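Local coordinates for protein epsin-2 (Saccharomyces cerevisiae, PDB 6ENR) that binds membranes enriched in phosphatidylinositol 3,5- and 4,5-bisphosphate through its ENTH domain and is required for endocytosis and actin localization, at residues 42-56 against 80-94. Sequence-based numbering, arbitrary orientation.
Sequences LAQRSYDSVDFFEIM and LDYLVRFGSENCVLW
Ser-46 and Ser-88, each in a turn between two helices, make the polar join of this contact: Ser-88 N donates to Ser-46 OG over 2.9 Å in a nearly straight bond (169°). The same hydroxyl turns back to Ala-43 O, a placement that follows from chi1 of 73°, which sets OG between the backbone N and the carbonyl carbon. Beside it the Tyr-47 ring lies with one face over Ser-88 N, while its OH lies near two carbonyls, 3.1 Å from Gly-87 O and 3.2 Å from Phe-86 O, near the end of helix 70-86. Phe-52, its CG trans to the backbone N (chi1 177°), sends its ring across to helix 89-97. There Asn-90 CB sits over one face, 4.0 Å from the ring centroid, in a CH-pi contact, and Cys-91 SG comes to the edge, 3.8 Å from Phe-52 CE1. With an alanine in place of Phe-52, Asn-90 CB and Cys-91 SG would probably lose their aromatic partner and a gap would open between helices 49-63 and 89-97. Met-56, bent at chi2 and chi3, lays its CE over the Trp-94 face, 3.5 Å from Trp-94 CE3, while its SD stands farther off above the five-membered ring in a Met-aromatic contact. Between these groups Leu-83 is a knob among Leu-42, Ala-43, Ile-55 and Met-56, its CD2 3.6 Å from Ala-43 CA. Farther out, a water donates to both Ser-46 O and Asn-90 OD1, Ser-88 OG caps helix 89-97 through Asn-90 N, and Arg-143 NH1 hydrogen-bonds to Gly-87 O. Two successive helix pairs, 36-45 with 49-63 and 70-86 with 89-97, thus meet at their connecting turns, an arrangement in keeping with the all-helical superhelix of the ENTH domain.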
ATOM      1  N   LEU A  42      -8.574  -6.570  -4.901  1.00 15.15           N
ATOM      2  CA  LEU A  42      -7.630  -6.800  -3.782  1.00 16.71           C
ATOM      3  C   LEU A  42      -8.297  -6.763  -2.462  1.00 16.41           C
ATOM      4  O   LEU A  42      -8.142  -7.687  -1.651  1.00 13.45           O
ATOM      5  CB  LEU A  42      -6.439  -5.879  -3.805  1.00 16.86           C
ATOM      6  CG  LEU A  42      -5.530  -6.176  -5.033  1.00 18.18           C
ATOM      7  CD1 LEU A  42      -4.677  -4.967  -5.270  1.00 19.27           C
ATOM      8  CD2 LEU A  42      -4.594  -7.369  -4.826  1.00 20.32           C
ATOM      9  N   ALA A  43      -9.096  -5.732  -2.254  1.00 16.10           N
ATOM     10  CA  ALA A  43      -9.765  -5.600  -1.010  1.00 15.46           C
ATOM     11  C   ALA A  43     -10.666  -6.737  -0.748  1.00 14.97           C
ATOM     12  O   ALA A  43     -10.600  -7.337   0.348  1.00 14.74           O
ATOM     13  CB  ALA A  43     -10.520  -4.263  -0.921  1.00 16.78           C
ATOM     14  N   GLN A  44     -11.444  -7.148  -1.756  1.00 15.07           N
ATOM     15  CA  GLN A  44     -12.286  -8.310  -1.561  1.00 17.00           C
ATOM     16  C   GLN A  44     -11.537  -9.603  -1.243  1.00 16.43           C
ATOM     17  O   GLN A  44     -11.927 -10.420  -0.379  1.00 14.49           O
ATOM     18  CB  GLN A  44     -13.150  -8.547  -2.751  1.00 21.52           C
ATOM     19  CG  GLN A  44     -14.241  -7.501  -2.951  1.00 26.64           C
ATOM     20  CD  GLN A  44     -14.828  -6.820  -1.699  1.00 31.43           C
ATOM     21  OE1 GLN A  44     -15.407  -7.466  -0.769  1.00 36.63           O
ATOM     22  NE2 GLN A  44     -14.737  -5.475  -1.693  1.00 38.72           N
ATOM     23  N   ARG A  45     -10.458  -9.774  -1.942  1.00 15.61           N
ATOM     24  CA  ARG A  45      -9.637 -10.975  -1.772  1.00 16.32           C
ATOM     25  C   ARG A  45      -8.917 -11.036  -0.448  1.00 17.04           C
ATOM     26  O   ARG A  45      -8.578 -12.137   0.061  1.00 13.91           O
ATOM     27  CB  ARG A  45      -8.667 -11.074  -2.919  1.00 17.50           C
ATOM     28  CG  ARG A  45      -9.351 -11.279  -4.256  1.00 19.44           C
ATOM     29  CD  ARG A  45      -8.333 -11.572  -5.300  1.00 20.41           C
ATOM     30  NE  ARG A  45      -8.749 -11.340  -6.669  1.00 20.99           N
ATOM     31  CZ  ARG A  45      -8.262 -12.002  -7.743  1.00 23.78           C
ATOM     32  NH1 ARG A  45      -7.344 -12.954  -7.628  1.00 19.80           N
ATOM     33  NH2 ARG A  45      -8.702 -11.659  -8.959  1.00 25.10           N
ATOM     34  N   SER A  46      -8.668  -9.856   0.144  1.00 16.88           N
ATOM     35  CA  SER A  46      -7.975  -9.762   1.414  1.00 16.40           C
ATOM     36  C   SER A  46      -8.713 -10.456   2.553  1.00 15.86           C
ATOM     37  O   SER A  46      -8.099 -10.793   3.553  1.00 16.04           O
ATOM     38  CB  SER A  46      -7.711  -8.280   1.750  1.00 16.82           C
ATOM     39  OG  SER A  46      -8.911  -7.619   2.131  1.00 18.34           O
ATOM     40  N   TYR A  47     -10.027 -10.729   2.375  1.00 15.43           N
ATOM     41  CA  TYR A  47     -10.831 -11.484   3.337  1.00 18.02           C
ATOM     42  C   TYR A  47     -10.592 -13.001   3.332  1.00 18.59           C
ATOM     43  O   TYR A  47     -11.013 -13.702   4.263  1.00 19.59           O
ATOM     44  CB  TYR A  47     -12.292 -11.202   3.095  1.00 18.08           C
ATOM     45  CG  TYR A  47     -12.639  -9.787   3.486  1.00 19.15           C
ATOM     46  CD1 TYR A  47     -12.991  -9.466   4.801  1.00 23.11           C
ATOM     47  CD2 TYR A  47     -12.552  -8.743   2.558  1.00 21.61           C
ATOM     48  CE1 TYR A  47     -13.245  -8.140   5.181  1.00 24.31           C
ATOM     49  CE2 TYR A  47     -12.869  -7.424   2.925  1.00 22.79           C
ATOM     50  CZ  TYR A  47     -13.185  -7.127   4.221  1.00 24.45           C
ATOM     51  OH  TYR A  47     -13.471  -5.801   4.503  1.00 30.69           O
ATOM     52  N   ASP A  48      -9.806 -13.474   2.368  1.00 16.92           N
ATOM     53  CA  ASP A  48      -9.401 -14.875   2.296  1.00 17.03           C
ATOM     54  C   ASP A  48      -7.977 -14.975   2.764  1.00 17.57           C
ATOM     55  O   ASP A  48      -7.123 -14.281   2.286  1.00 14.84           O
ATOM     56  CB  ASP A  48      -9.560 -15.349   0.857  1.00 16.97           C
ATOM     57  CG  ASP A  48      -9.085 -16.815   0.618  1.00 20.30           C
ATOM     58  OD1 ASP A  48      -9.882 -17.713   0.404  1.00 16.97           O
ATOM     59  OD2 ASP A  48      -7.887 -17.055   0.593  1.00 21.60           O
ATOM     60  N   SER A  49      -7.712 -15.901   3.661  1.00 17.51           N
ATOM     61  CA  SER A  49      -6.435 -15.924   4.346  1.00 18.54           C
ATOM     62  C   SER A  49      -5.244 -16.248   3.391  1.00 14.09           C
ATOM     63  O   SER A  49      -4.156 -15.736   3.569  1.00 13.99           O
ATOM     64  CB  SER A  49      -6.538 -16.880   5.560  1.00 19.73           C
ATOM     65  OG  SER A  49      -6.790 -18.155   5.055  1.00 27.46           O
ATOM     66  N   VAL A  50      -5.481 -17.077   2.364  1.00 13.88           N
ATOM     67  CA  VAL A  50      -4.467 -17.427   1.414  1.00 13.73           C
ATOM     68  C   VAL A  50      -4.205 -16.256   0.495  1.00 14.53           C
ATOM     69  O   VAL A  50      -3.091 -15.824   0.290  1.00 13.72           O
ATOM     70  CB  VAL A  50      -4.890 -18.662   0.593  1.00 14.60           C
ATOM     71  CG1 VAL A  50      -3.930 -18.904  -0.603  1.00 14.93           C
ATOM     72  CG2 VAL A  50      -4.898 -19.843   1.527  1.00 14.63           C
ATOM     73  N   ASP A  51      -5.269 -15.659  -0.016  1.00 13.88           N
ATOM     74  CA  ASP A  51      -5.036 -14.435  -0.826  1.00 15.10           C
ATOM     75  C   ASP A  51      -4.340 -13.350  -0.051  1.00 15.44           C
ATOM     76  O   ASP A  51      -3.433 -12.637  -0.604  1.00 17.52           O
ATOM     77  CB  ASP A  51      -6.358 -13.897  -1.353  1.00 14.84           C
ATOM     78  CG  ASP A  51      -6.899 -14.719  -2.531  1.00 18.67           C
ATOM     79  OD1 ASP A  51      -6.127 -15.295  -3.350  1.00 18.77           O
ATOM     80  OD2 ASP A  51      -8.129 -14.724  -2.706  1.00 23.78           O
ATOM     81  N   PHE A  52      -4.780 -13.163   1.167  1.00 14.46           N
ATOM     82  CA  PHE A  52      -4.126 -12.181   2.087  1.00 15.05           C
ATOM     83  C   PHE A  52      -2.640 -12.423   2.162  1.00 16.30           C
ATOM     84  O   PHE A  52      -1.805 -11.502   2.027  1.00 16.75           O
ATOM     85  CB  PHE A  52      -4.762 -12.239   3.456  1.00 15.66           C
ATOM     86  CG  PHE A  52      -4.098 -11.320   4.478  1.00 17.53           C
ATOM     87  CD1 PHE A  52      -4.530 -10.000   4.654  1.00 18.90           C
ATOM     88  CD2 PHE A  52      -3.088 -11.765   5.325  1.00 21.65           C
ATOM     89  CE1 PHE A  52      -3.927  -9.134   5.569  1.00 18.51           C
ATOM     90  CE2 PHE A  52      -2.500 -10.889   6.264  1.00 19.09           C
ATOM     91  CZ  PHE A  52      -2.911  -9.578   6.367  1.00 19.77           C
ATOM     92  N   PHE A  53      -2.246 -13.672   2.382  1.00 18.39           N
ATOM     93  CA  PHE A  53      -0.833 -14.002   2.425  1.00 18.81           C
ATOM     94  C   PHE A  53      -0.093 -13.553   1.171  1.00 17.06           C
ATOM     95  O   PHE A  53       1.050 -12.993   1.204  1.00 18.48           O
ATOM     96  CB  PHE A  53      -0.623 -15.521   2.602  1.00 20.22           C
ATOM     97  CG  PHE A  53       0.829 -15.941   2.454  1.00 21.15           C
ATOM     98  CD1 PHE A  53       1.695 -15.830   3.519  1.00 23.18           C
ATOM     99  CD2 PHE A  53       1.337 -16.280   1.199  1.00 21.78           C
ATOM    100  CE1 PHE A  53       3.027 -16.246   3.384  1.00 22.23           C
ATOM    101  CE2 PHE A  53       2.686 -16.631   1.036  1.00 21.01           C
ATOM    102  CZ  PHE A  53       3.523 -16.590   2.127  1.00 20.43           C
ATOM    103  N   GLU A  54      -0.692 -13.835   0.041  1.00 16.89           N
ATOM    104  CA  GLU A  54      -0.082 -13.475  -1.210  1.00 20.90           C
ATOM    105  C   GLU A  54       0.019 -11.972  -1.436  1.00 18.41           C
ATOM    106  O   GLU A  54       1.088 -11.451  -1.846  1.00 21.11           O
ATOM    107  CB  GLU A  54      -0.745 -14.144  -2.438  1.00 23.81           C
ATOM    108  CG  GLU A  54       0.011 -13.725  -3.699  1.00 31.26           C
ATOM    109  CD  GLU A  54       1.521 -14.017  -3.596  1.00 42.66           C
ATOM    110  OE1 GLU A  54       1.794 -15.179  -3.174  1.00 39.62           O
ATOM    111  OE2 GLU A  54       2.404 -13.092  -3.863  1.00 42.05           O
ATOM    112  N   ILE A  55      -1.057 -11.286  -1.119  1.00 16.88           N
ATOM    113  CA  ILE A  55      -1.107  -9.863  -1.331  1.00 15.45           C
ATOM    114  C   ILE A  55      -0.040  -9.169  -0.478  1.00 14.63           C
ATOM    115  O   ILE A  55       0.756  -8.363  -1.004  1.00 15.33           O
ATOM    116  CB  ILE A  55      -2.509  -9.307  -1.009  1.00 14.26           C
ATOM    117  CG1 ILE A  55      -3.511  -9.832  -2.070  1.00 15.22           C
ATOM    118  CG2 ILE A  55      -2.495  -7.803  -1.075  1.00 14.86           C
ATOM    119  CD1 ILE A  55      -4.931  -9.666  -1.670  1.00 15.11           C
ATOM    120  N   MET A  56      -0.049  -9.477   0.808  1.00 17.15           N
ATOM    121  CA  MET A  56       0.853  -8.832   1.800  0.78 15.29           C
ATOM    122  C   MET A  56       2.282  -9.234   1.574  1.00 18.78           C
ATOM    123  O   MET A  56       3.188  -8.441   1.799  1.00 17.40           O
ATOM    124  CB  MET A  56       0.355  -9.121   3.217  0.78 15.64           C
ATOM    125  CG  MET A  56      -1.068  -8.688   3.596  0.78 14.29           C
ATOM    126  SD  MET A  56      -1.649  -7.057   2.932  0.78 16.26           S
ATOM    127  CE  MET A  56      -0.821  -5.950   4.039  0.78 15.58           C
ATOM    128  N   LEU A  80      -1.928  -0.153   0.028  1.00 13.18           N
ATOM    129  CA  LEU A  80      -2.068  -0.326   1.445  1.00 17.21           C
ATOM    130  C   LEU A  80      -3.143   0.648   2.024  1.00 16.76           C
ATOM    131  O   LEU A  80      -3.995   0.269   2.833  1.00 15.60           O
ATOM    132  CB  LEU A  80      -0.694  -0.160   2.057  1.00 17.46           C
ATOM    133  CG  LEU A  80      -0.342  -0.782   3.354  1.00 20.68           C
ATOM    134  CD1 LEU A  80      -0.743  -2.247   3.427  1.00 19.32           C
ATOM    135  CD2 LEU A  80       1.138  -0.529   3.633  1.00 19.41           C
ATOM    136  N   ASP A  81      -3.071   1.878   1.544  1.00 17.17           N
ATOM    137  CA  ASP A  81      -3.971   2.917   1.930  1.00 18.39           C
ATOM    138  C   ASP A  81      -5.414   2.468   1.670  1.00 16.27           C
ATOM    139  O   ASP A  81      -6.286   2.711   2.511  1.00 17.82           O
ATOM    140  CB  ASP A  81      -3.672   4.215   1.125  1.00 20.12           C
ATOM    141  CG  ASP A  81      -4.108   5.493   1.841  1.00 22.05           C
ATOM    142  OD1 ASP A  81      -4.042   5.534   3.073  1.00 22.58           O
ATOM    143  OD2 ASP A  81      -4.477   6.488   1.180  1.00 27.99           O
ATOM    144  N   TYR A  82      -5.669   1.810   0.533  1.00 14.54           N
ATOM    145  CA  TYR A  82      -6.997   1.318   0.180  1.00 14.12           C
ATOM    146  C   TYR A  82      -7.385   0.138   1.082  1.00 16.03           C
ATOM    147  O   TYR A  82      -8.451   0.117   1.651  1.00 14.81           O
ATOM    148  CB  TYR A  82      -7.066   0.914  -1.304  1.00 14.91           C
ATOM    149  CG  TYR A  82      -8.458   0.685  -1.798  1.00 15.75           C
ATOM    150  CD1 TYR A  82      -9.208   1.752  -2.333  1.00 17.11           C
ATOM    151  CD2 TYR A  82      -9.036  -0.563  -1.761  1.00 14.28           C
ATOM    152  CE1 TYR A  82     -10.520   1.554  -2.810  1.00 18.01           C
ATOM    153  CE2 TYR A  82     -10.333  -0.754  -2.170  1.00 16.39           C
ATOM    154  CZ  TYR A  82     -11.061   0.342  -2.701  1.00 16.71           C
ATOM    155  OH  TYR A  82     -12.312   0.135  -3.086  1.00 17.79           O
ATOM    156  N   LEU A  83      -6.472  -0.816   1.272  1.00 14.01           N
ATOM    157  CA  LEU A  83      -6.781  -1.980   2.086  1.00 14.67           C
ATOM    158  C   LEU A  83      -7.113  -1.644   3.533  1.00 13.72           C
ATOM    159  O   LEU A  83      -7.957  -2.297   4.177  1.00 15.42           O
ATOM    160  CB  LEU A  83      -5.627  -2.978   2.001  1.00 14.41           C
ATOM    161  CG  LEU A  83      -5.401  -3.680   0.687  1.00 15.05           C
ATOM    162  CD1 LEU A  83      -4.191  -4.573   0.821  1.00 16.05           C
ATOM    163  CD2 LEU A  83      -6.611  -4.429   0.168  1.00 14.76           C
ATOM    164  N   VAL A  84      -6.404  -0.710   4.124  1.00 13.40           N
ATOM    165  CA  VAL A  84      -6.699  -0.392   5.523  1.00 17.47           C
ATOM    166  C   VAL A  84      -8.102   0.161   5.757  1.00 20.14           C
ATOM    167  O   VAL A  84      -8.662   0.003   6.847  1.00 15.28           O
ATOM    168  CB  VAL A  84      -5.648   0.515   6.163  1.00 18.64           C
ATOM    169  CG1 VAL A  84      -4.280  -0.134   6.153  1.00 17.47           C
ATOM    170  CG2 VAL A  84      -5.706   1.900   5.643  1.00 19.43           C
ATOM    171  N   ARG A  85      -8.696   0.740   4.716  1.00 18.44           N
ATOM    172  CA  ARG A  85     -10.128   1.162   4.774  1.00 19.11           C
ATOM    173  C   ARG A  85     -11.125   0.169   4.280  1.00 19.17           C
ATOM    174  O   ARG A  85     -12.155  -0.062   4.945  1.00 22.37           O
ATOM    175  CB  ARG A  85     -10.282   2.413   3.931  1.00 19.82           C
ATOM    176  CG  ARG A  85      -9.336   3.482   4.246  1.00 22.50           C
ATOM    177  CD  ARG A  85      -9.323   4.515   3.119  1.00 25.85           C
ATOM    178  NE  ARG A  85      -8.893   5.819   3.593  1.00 27.57           N
ATOM    179  CZ  ARG A  85      -7.649   6.173   3.855  1.00 27.15           C
ATOM    180  NH1 ARG A  85      -6.649   5.331   3.661  1.00 27.58           N
ATOM    181  NH2 ARG A  85      -7.396   7.400   4.321  1.00 26.72           N
ATOM    182  N   PHE A  86     -10.809  -0.534   3.175  1.00 17.20           N
ATOM    183  CA  PHE A  86     -11.772  -1.421   2.507  1.00 16.20           C
ATOM    184  C   PHE A  86     -11.508  -2.916   2.584  1.00 15.78           C
ATOM    185  O   PHE A  86     -12.422  -3.700   2.270  1.00 17.31           O
ATOM    186  CB  PHE A  86     -11.881  -1.020   1.058  1.00 16.42           C
ATOM    187  CG  PHE A  86     -12.364   0.396   0.912  1.00 16.09           C
ATOM    188  CD1 PHE A  86     -13.669   0.717   1.232  1.00 17.80           C
ATOM    189  CD2 PHE A  86     -11.481   1.388   0.597  1.00 16.03           C
ATOM    190  CE1 PHE A  86     -14.065   2.048   1.224  1.00 16.96           C
ATOM    191  CE2 PHE A  86     -11.869   2.696   0.543  1.00 17.60           C
ATOM    192  CZ  PHE A  86     -13.160   3.030   0.854  1.00 17.16           C
ATOM    193  N   GLY A  87     -10.318  -3.281   3.021  1.00 15.08           N
ATOM    194  CA  GLY A  87      -9.995  -4.664   3.139  1.00 15.44           C
ATOM    195  C   GLY A  87     -10.201  -5.230   4.523  1.00 15.01           C
ATOM    196  O   GLY A  87     -10.736  -4.596   5.446  1.00 13.68           O
ATOM    197  N   SER A  88      -9.753  -6.459   4.653  1.00 15.60           N
ATOM    198  CA  SER A  88      -9.783  -7.181   5.921  1.00 17.63           C
ATOM    199  C   SER A  88      -9.111  -6.403   7.073  1.00 18.12           C
ATOM    200  O   SER A  88      -8.069  -5.746   6.919  1.00 14.61           O
ATOM    201  CB  SER A  88      -8.976  -8.506   5.684  1.00 19.83           C
ATOM    202  OG  SER A  88      -8.842  -9.193   6.851  1.00 24.74           O
ATOM    203  N   GLU A  89      -9.643  -6.622   8.271  1.00 17.75           N
ATOM    204  CA  GLU A  89      -9.077  -6.031   9.484  1.00 18.38           C
ATOM    205  C   GLU A  89      -7.663  -6.519   9.620  1.00 16.98           C
ATOM    206  O   GLU A  89      -6.827  -5.858  10.203  1.00 15.43           O
ATOM    207  CB  GLU A  89      -9.896  -6.453  10.715  1.00 23.88           C
ATOM    208  CG  GLU A  89     -11.385  -6.165  10.680  1.00 29.99           C
ATOM    209  CD  GLU A  89     -12.281  -6.945   9.639  1.00 38.82           C
ATOM    210  OE1 GLU A  89     -11.862  -7.914   8.858  1.00 31.60           O
ATOM    211  OE2 GLU A  89     -13.499  -6.583   9.627  1.00 49.45           O
ATOM    212  N   ASN A  90      -7.367  -7.709   9.082  1.00 16.30           N
ATOM    213  CA  ASN A  90      -5.975  -8.200   9.069  1.00 18.96           C
ATOM    214  C   ASN A  90      -4.972  -7.310   8.337  1.00 15.93           C
ATOM    215  O   ASN A  90      -3.775  -7.312   8.703  1.00 17.40           O
ATOM    216  CB  ASN A  90      -5.901  -9.629   8.518  1.00 18.18           C
ATOM    217  CG  ASN A  90      -6.765 -10.631   9.309  1.00 23.70           C
ATOM    218  OD1 ASN A  90      -7.392 -11.548   8.714  1.00 27.97           O
ATOM    219  ND2 ASN A  90      -6.762 -10.499  10.627  1.00 20.44           N
ATOM    220  N   CYS A  91      -5.432  -6.553   7.342  1.00 15.13           N
ATOM    221  CA  CYS A  91      -4.589  -5.515   6.678  1.00 15.82           C
ATOM    222  C   CYS A  91      -4.088  -4.404   7.592  1.00 15.76           C
ATOM    223  O   CYS A  91      -2.894  -4.032   7.574  1.00 18.08           O
ATOM    224  CB  CYS A  91      -5.311  -4.860   5.496  1.00 15.98           C
ATOM    225  SG  CYS A  91      -5.864  -6.088   4.270  1.00 18.37           S
ATOM    226  N   VAL A  92      -4.953  -4.059   8.494  1.00 16.97           N
ATOM    227  CA  VAL A  92      -4.609  -3.121   9.546  1.00 16.79           C
ATOM    228  C   VAL A  92      -3.619  -3.713  10.522  1.00 17.88           C
ATOM    229  O   VAL A  92      -2.622  -3.077  10.846  1.00 19.16           O
ATOM    230  CB  VAL A  92      -5.848  -2.608  10.299  1.00 17.70           C
ATOM    231  CG1 VAL A  92      -5.428  -1.479  11.209  1.00 18.28           C
ATOM    232  CG2 VAL A  92      -6.911  -2.098   9.355  1.00 19.18           C
ATOM    233  N   LEU A  93      -3.895  -4.927  10.992  1.00 18.95           N
ATOM    234  CA  LEU A  93      -3.011  -5.590  11.926  1.00 20.83           C
ATOM    235  C   LEU A  93      -1.665  -5.781  11.345  1.00 20.22           C
ATOM    236  O   LEU A  93      -0.655  -5.601  12.051  1.00 19.25           O
ATOM    237  CB  LEU A  93      -3.580  -6.938  12.331  1.00 19.78           C
ATOM    238  CG  LEU A  93      -4.827  -6.879  13.171  1.00 22.36           C
ATOM    239  CD1 LEU A  93      -5.408  -8.274  13.327  1.00 23.43           C
ATOM    240  CD2 LEU A  93      -4.452  -6.238  14.538  1.00 25.61           C
ATOM    241  N   TRP A  94      -1.609  -6.165  10.034  1.00 18.99           N
ATOM    242  CA  TRP A  94      -0.332  -6.250   9.324  1.00 19.86           C
ATOM    243  C   TRP A  94       0.479  -4.931   9.381  1.00 19.05           C
ATOM    244  O   TRP A  94       1.706  -4.949   9.634  1.00 21.60           O
ATOM    245  CB  TRP A  94      -0.510  -6.751   7.856  1.00 19.51           C
ATOM    246  CG  TRP A  94       0.826  -6.986   7.137  1.00 19.22           C
ATOM    247  CD1 TRP A  94       1.497  -8.194   6.977  1.00 20.24           C
ATOM    248  CD2 TRP A  94       1.639  -5.997   6.512  1.00 22.38           C
ATOM    249  NE1 TRP A  94       2.699  -7.980   6.335  1.00 22.45           N
ATOM    250  CE2 TRP A  94       2.783  -6.656   5.982  1.00 23.05           C
ATOM    251  CE3 TRP A  94       1.480  -4.601   6.263  1.00 23.32           C
ATOM    252  CZ2 TRP A  94       3.796  -5.963   5.308  1.00 25.27           C
ATOM    253  CZ3 TRP A  94       2.507  -3.910   5.597  1.00 23.71           C
ATOM    254  CH2 TRP A  94       3.637  -4.587   5.118  1.00 24.56           C
TER
HETATM  255  O   HOH W   1      -7.345 -12.295   5.933  1.00 25.19           O